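Local coordinates for protein amphinase-2 (Rana pipiens, PDB 2P7S) that cuts RNA as a secreted endonuclease of the pancreatic ribonuclease family, is more active towards rCA than rUA or rUG, and is cytotoxic to cultured carcinoma cells, at residues 46-51 with 72-77; 92-97 with 109-114. All coordinates share one frame; numbering follows the deposited sequence. Where two conformers were deposited one is given.

Contact 1. Residues 46-51 with 72-77; sequences TFIHST and QQFTLT. With ACT (acetate ion), chain C.
His49 and Thr77 meet through their side chains on an antiparallel strand pair of the ribonuclease A fold, strands 46-49 and 74-77, whose directions differ by 145°. The imidazole points its edge at strand 74-77: NE2 lies 2.6 Å from Thr77 OG1, a hydrogen bond in which either atom could donate, and the ring plane passes close to Thr77 CB. The side chain leaves with CG anti to the carbonyl carbon (chi1 -64°), which carries the ring across Thr75 to reach a threonine two residues further along. ND1 is hydrogen-bonded to Gln19 O, so both ring nitrogens are engaged, which should restrain the ring's rotation. With an alanine here, Thr77 OG1 and Gln19 O are likely to lose this partner, and a gap would probably open beside Thr75 CG2. In the backbone, Phe47 and Thr77 form a hydrogen-bonded pair, with Phe47 N 2.7 Å from Thr77 O in a nearly straight bond (174°). Ile48 and Leu76, a non-hydrogen-bonded pair, turn to the other face, where they lie side by side, Ile48 CG1 3.8 Å from Leu76 CD2. The second branch, Ile48 CG2, approaches the Phe74 ring obliquely at CD2 (3.9 Å). This apolar face packs on Ile96 and probably lies next to the active site: the side chain of Ile48 is about 4 Å from that of His15, by similarity the proton acceptor. Thr46, probably substrate-binding, hydrogen-bonds through OG1 to Thr78 OG1 and donates to OXT of an acetate, probably from the crystallisation liquor, at 2.7 Å.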
loop_
_atom_site.group_PDB
_atom_site.type_symbol
_atom_site.label_atom_id
_atom_site.label_comp_id
_atom_site.label_asym_id
_atom_site.label_seq_id
_atom_site.Cartn_x
_atom_site.Cartn_y
_atom_site.Cartn_z
ATOM N N THR A 46 1.107 2.828 4.119
ATOM C CA THR A 46 0.379 3.550 3.078
ATOM C C THR A 46 -0.612 2.613 2.385
ATOM O O THR A 46 -0.272 1.479 2.028
ATOM C CB THR A 46 1.349 4.151 2.031
ATOM O OG1 THR A 46 2.134 5.180 2.648
ATOM C CG2 THR A 46 0.578 4.759 0.875
ATOM N N PHE A 47 -1.845 3.087 2.229
ATOM C CA PHE A 47 -2.907 2.324 1.591
ATOM C C PHE A 47 -3.263 2.894 0.226
ATOM O O PHE A 47 -3.359 4.107 0.055
ATOM C CB PHE A 47 -4.150 2.311 2.484
ATOM C CG PHE A 47 -3.943 1.604 3.789
ATOM C CD1 PHE A 47 -3.450 2.284 4.898
ATOM C CD2 PHE A 47 -4.207 0.243 3.898
ATOM C CE1 PHE A 47 -3.223 1.611 6.097
ATOM C CE2 PHE A 47 -3.980 -0.443 5.094
ATOM C CZ PHE A 47 -3.488 0.241 6.195
ATOM N N ILE A 48 -3.483 2.006 -0.737
ATOM C CA ILE A 48 -3.801 2.408 -2.103
ATOM C C ILE A 48 -5.289 2.187 -2.369
ATOM O O ILE A 48 -5.773 1.058 -2.315
ATOM C CB ILE A 48 -2.982 1.572 -3.122
ATOM C CG1 ILE A 48 -1.507 1.555 -2.722
ATOM C CG2 ILE A 48 -3.139 2.148 -4.518
ATOM C CD1 ILE A 48 -0.723 0.403 -3.349
ATOM N N HIS A 49 -6.006 3.273 -2.645
ATOM C CA HIS A 49 -7.439 3.201 -2.912
ATOM C C HIS A 49 -7.645 2.869 -4.382
ATOM O O HIS A 49 -7.783 3.763 -5.227
ATOM C CB HIS A 49 -8.093 4.542 -2.576
ATOM C CG HIS A 49 -8.003 4.901 -1.127
ATOM N ND1 HIS A 49 -8.948 4.508 -0.204
ATOM C CD2 HIS A 49 -7.049 5.565 -0.431
ATOM C CE1 HIS A 49 -8.579 4.914 0.999
ATOM N NE2 HIS A 49 -7.430 5.557 0.888
ATOM N N SER A 50 -7.664 1.580 -4.689
ATOM C CA SER A 50 -7.827 1.137 -6.067
ATOM C C SER A 50 -8.117 -0.351 -6.163
ATOM O O SER A 50 -7.920 -1.099 -5.201
ATOM C CB SER A 50 -6.549 1.448 -6.860
ATOM O OG SER A 50 -6.514 0.759 -8.101
ATOM N N THR A 51 -8.587 -0.767 -7.333
ATOM C CA THR A 51 -8.852 -2.169 -7.590
ATOM C C THR A 51 -7.418 -2.697 -7.651
ATOM O O THR A 51 -6.484 -1.911 -7.815
ATOM C CB THR A 51 -9.538 -2.349 -8.948
ATOM O OG1 THR A 51 -8.919 -1.476 -9.901
ATOM C CG2 THR A 51 -11.023 -2.000 -8.849
ATOM N N GLN A 72 1.039 5.794 -13.558
ATOM C CA GLN A 72 -0.214 6.458 -13.235
ATOM C C GLN A 72 -0.208 6.840 -11.757
ATOM O O GLN A 72 0.548 6.272 -10.968
ATOM C CB GLN A 72 -1.389 5.526 -13.536
ATOM C CG GLN A 72 -1.268 4.156 -12.893
ATOM C CD GLN A 72 -2.447 3.253 -13.212
ATOM O OE1 GLN A 72 -3.603 3.619 -12.994
ATOM N NE2 GLN A 72 -2.156 2.060 -13.725
ATOM N N GLN A 73 -1.037 7.813 -11.390
ATOM C CA GLN A 73 -1.126 8.261 -10.003
ATOM C C GLN A 73 -2.287 7.555 -9.306
ATOM O O GLN A 73 -3.294 7.235 -9.939
ATOM C CB GLN A 73 -1.361 9.776 -9.932
ATOM C CG GLN A 73 -0.262 10.650 -10.527
ATOM C CD GLN A 73 -0.497 12.134 -10.252
ATOM O OE1 GLN A 73 -0.442 12.579 -9.105
ATOM N NE2 GLN A 73 -0.765 12.900 -11.304
ATOM N N PHE A 74 -2.148 7.317 -8.006
ATOM C CA PHE A 74 -3.207 6.674 -7.231
ATOM C C PHE A 74 -3.578 7.533 -6.032
ATOM O O PHE A 74 -2.813 8.409 -5.633
ATOM C CB PHE A 74 -2.764 5.299 -6.713
ATOM C CG PHE A 74 -2.411 4.324 -7.792
ATOM C CD1 PHE A 74 -1.173 4.382 -8.425
ATOM C CD2 PHE A 74 -3.319 3.346 -8.180
ATOM C CE1 PHE A 74 -0.845 3.476 -9.430
ATOM C CE2 PHE A 74 -3.002 2.437 -9.185
ATOM C CZ PHE A 74 -1.762 2.503 -9.809
ATOM N N THR A 75 -4.757 7.282 -5.472
ATOM C CA THR A 75 -5.220 7.992 -4.282
ATOM C C THR A 75 -4.605 7.206 -3.129
ATOM O O THR A 75 -4.840 6.000 -3.006
ATOM C CB THR A 75 -6.751 7.952 -4.170
ATOM O OG1 THR A 75 -7.326 8.545 -5.339
ATOM C CG2 THR A 75 -7.216 8.716 -2.939
ATOM N N LEU A 76 -3.828 7.888 -2.289
ATOM C CA LEU A 76 -3.123 7.241 -1.185
ATOM C C LEU A 76 -3.378 7.780 0.214
ATOM O O LEU A 76 -3.308 8.985 0.441
ATOM C CB LEU A 76 -1.623 7.342 -1.434
ATOM C CG LEU A 76 -1.098 6.884 -2.790
ATOM C CD1 LEU A 76 0.299 7.450 -2.990
ATOM C CD2 LEU A 76 -1.092 5.366 -2.855
ATOM N N THR A 77 -3.653 6.874 1.150
ATOM C CA THR A 77 -3.853 7.251 2.542
ATOM C C THR A 77 -2.667 6.725 3.337
ATOM O O THR A 77 -2.359 5.534 3.307
ATOM C CB THR A 77 -5.134 6.649 3.128
ATOM O OG1 THR A 77 -6.268 7.274 2.525
ATOM C CG2 THR A 77 -5.182 6.855 4.637
HETATM C C ACT C . 5.342 6.882 2.326
HETATM O O ACT C . 6.156 7.194 1.427
HETATM O OXT ACT C . 4.724 5.732 2.512
HETATM C CH3 ACT C . 5.020 7.964 3.343
HETATM O O HOH W 1 -5.932 5.135 -6.817
#

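Contact 2. Residues 92-97 with 109-114; sequences TTNFIC and VKTGKC. With ACT (acetate ion), chain C.
Residues 96-97 pair antiparallel with strand 109-111, with Ile96 and Thr111 a non-hydrogen-bonded pair (CA-CA 4.5 Å) and Cys97 facing both Val109 and Lys110 in a classic beta bulge. The evidence for the bulge is Cys97 O, which accepts from Val109 N at 2.9 Å and from Lys110 N at 3.2 Å. Next to it, a disulfide joins Cys97 SG to Cys114 SG, its own torsion 95°, and ties the C-terminal residue back to the hairpin; a chi1 of 174° at Cys97 turns the sulfur toward Cys114 and against Val109 CB, 3.7 Å from SG. Lys113, the neighbour of Cys114, brings CE over the Phe95 ring. CE sits above the ring centre, 3.6 Å from the centroid, as a CH-pi contact, while NZ makes an off-centre cation-pi contact and finds its hydrogen-bond partner in Ser70 O. One residue before Phe95, Asn94 packs against Gly112, with OD1 3.6 Å from Gly112 CA, and its CB and ND2 meet the methyl of Thr111. Gly112 has a positive phi (91°) at which a CB would jam against the preceding carbonyl O. Ile96 packs on Leu76 of strand 74-83 and Ile48 of strand 45-49, while Lys113 and Cys114 reach strand 65-69.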
loop_
_atom_site.group_PDB
_atom_site.type_symbol
_atom_site.label_atom_id
_atom_site.label_comp_id
_atom_site.label_asym_id
_atom_site.label_seq_id
_atom_site.Cartn_x
_atom_site.Cartn_y
_atom_site.Cartn_z
ATOM N N THR A 92 -3.137 11.781 -0.257
ATOM C CA THR A 92 -2.541 12.476 -1.384
ATOM C C THR A 92 -2.722 11.633 -2.633
ATOM O O THR A 92 -3.052 10.449 -2.557
ATOM C CB THR A 92 -1.027 12.679 -1.188
ATOM O OG1 THR A 92 -0.370 11.405 -1.236
ATOM C CG2 THR A 92 -0.735 13.341 0.159
ATOM N N THR A 93 -2.527 12.256 -3.785
ATOM C CA THR A 93 -2.607 11.552 -5.054
ATOM C C THR A 93 -1.180 11.678 -5.547
ATOM O O THR A 93 -0.602 12.771 -5.529
ATOM C CB THR A 93 -3.555 12.240 -6.044
ATOM O OG1 THR A 93 -3.083 13.565 -6.311
ATOM C CG2 THR A 93 -4.963 12.301 -5.476
ATOM N N ASN A 94 -0.594 10.568 -5.966
ATOM C CA ASN A 94 0.787 10.604 -6.414
ATOM C C ASN A 94 1.116 9.262 -7.033
ATOM O O ASN A 94 0.287 8.348 -7.036
ATOM C CB ASN A 94 1.697 10.838 -5.204
ATOM C CG ASN A 94 3.051 11.406 -5.584
ATOM O OD1 ASN A 94 3.463 11.352 -6.743
ATOM N ND2 ASN A 94 3.756 11.949 -4.597
ATOM N N PHE A 95 2.324 9.149 -7.569
ATOM C CA PHE A 95 2.764 7.897 -8.150
ATOM C C PHE A 95 3.285 7.131 -6.945
ATOM O O PHE A 95 3.387 7.690 -5.846
ATOM C CB PHE A 95 3.917 8.112 -9.139
ATOM C CG PHE A 95 3.674 9.204 -10.139
ATOM C CD1 PHE A 95 3.851 10.541 -9.787
ATOM C CD2 PHE A 95 3.267 8.898 -11.435
ATOM C CE1 PHE A 95 3.625 11.559 -10.714
ATOM C CE2 PHE A 95 3.039 9.906 -12.367
ATOM C CZ PHE A 95 3.219 11.240 -12.006
ATOM N N ILE A 96 3.606 5.859 -7.135
ATOM C CA ILE A 96 4.145 5.073 -6.044
ATOM C C ILE A 96 5.343 4.293 -6.541
ATOM O O ILE A 96 5.496 4.058 -7.740
ATOM C CB ILE A 96 3.101 4.092 -5.450
ATOM C CG1 ILE A 96 2.612 3.114 -6.526
ATOM C CG2 ILE A 96 1.944 4.882 -4.857
ATOM C CD1 ILE A 96 1.640 2.054 -6.003
ATOM N N CYS A 97 6.206 3.922 -5.606
ATOM C CA CYS A 97 7.402 3.164 -5.912
ATOM C C CYS A 97 7.266 1.843 -5.178
ATOM O O CYS A 97 7.118 1.815 -3.953
ATOM C CB CYS A 97 8.654 3.911 -5.429
ATOM S SG CYS A 97 10.168 2.919 -5.624
ATOM N N VAL A 109 7.645 0.598 -1.371
ATOM C CA VAL A 109 8.852 1.347 -1.028
ATOM C C VAL A 109 8.557 2.766 -0.545
ATOM O O VAL A 109 8.952 3.153 0.558
ATOM C CB VAL A 109 9.812 1.420 -2.248
ATOM C CG1 VAL A 109 11.093 2.184 -1.880
ATOM C CG2 VAL A 109 10.152 0.011 -2.722
ATOM N N LYS A 110 7.869 3.544 -1.370
ATOM C CA LYS A 110 7.539 4.915 -0.999
ATOM C C LYS A 110 6.496 5.512 -1.923
ATOM O O LYS A 110 6.204 4.967 -2.986
ATOM C CB LYS A 110 8.789 5.796 -1.057
ATOM C CG LYS A 110 9.385 5.909 -2.454
ATOM C CD LYS A 110 10.606 6.822 -2.500
ATOM C CE LYS A 110 10.224 8.292 -2.366
ATOM N NZ LYS A 110 11.396 9.192 -2.581
ATOM N N THR A 111 5.936 6.640 -1.500
ATOM C CA THR A 111 4.953 7.360 -2.294
ATOM C C THR A 111 5.773 8.211 -3.268
ATOM O O THR A 111 6.843 8.706 -2.912
ATOM C CB THR A 111 4.070 8.269 -1.400
ATOM O OG1 THR A 111 3.243 7.455 -0.554
ATOM C CG2 THR A 111 3.191 9.156 -2.246
ATOM N N GLY A 112 5.277 8.367 -4.491
ATOM C CA GLY A 112 5.994 9.134 -5.496
ATOM C C GLY A 112 6.914 8.237 -6.316
ATOM O O GLY A 112 6.980 7.025 -6.087
ATOM N N LYS A 113 7.617 8.831 -7.277
ATOM C CA LYS A 113 8.550 8.101 -8.133
ATOM C C LYS A 113 9.697 7.542 -7.300
ATOM O O LYS A 113 10.076 8.133 -6.287
ATOM C CB LYS A 113 9.133 9.036 -9.195
ATOM C CG LYS A 113 8.121 9.622 -10.155
ATOM C CD LYS A 113 7.650 8.575 -11.138
ATOM C CE LYS A 113 6.751 9.179 -12.194
ATOM N NZ LYS A 113 6.266 8.131 -13.127
ATOM N N CYS A 114 10.253 6.412 -7.726
ATOM C CA CYS A 114 11.365 5.810 -7.000
ATOM C C CYS A 114 12.558 6.759 -6.998
ATOM O O CYS A 114 12.626 7.617 -7.902
ATOM C CB CYS A 114 11.795 4.491 -7.651
ATOM S SG CYS A 114 10.595 3.120 -7.597
ATOM O OXT CYS A 114 13.423 6.613 -6.110
HETATM C C ACT C . 5.342 6.882 2.326
HETATM O O ACT C . 6.156 7.194 1.427
HETATM O OXT ACT C . 4.724 5.732 2.512
HETATM C CH3 ACT C . 5.020 7.964 3.343
#

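Along the chain the two contacts come in series, neither nested nor crossed. Contact 1 closes first: strand 45-49 leads through helix 52-56 and strand 65-69 before strand 74-83 returns alongside it, with 20 residues between the segments. Contact 2 then closes the hairpin of strands 86-101 and 104-111 around 11 residues. They join through the neighbouring strands 74-83 and 86-101, where Leu76 N and Phe74 N probably hydrogen-bond to Thr92 O and Asn94 O, at 2.7 and 2.8 Å. Leu76 CD1 packs on Thr111 CG2 at 3.4 Å, and a probable crystallisation acetate accepts from Thr46 OG1 and Thr111 N, one atom in each contact.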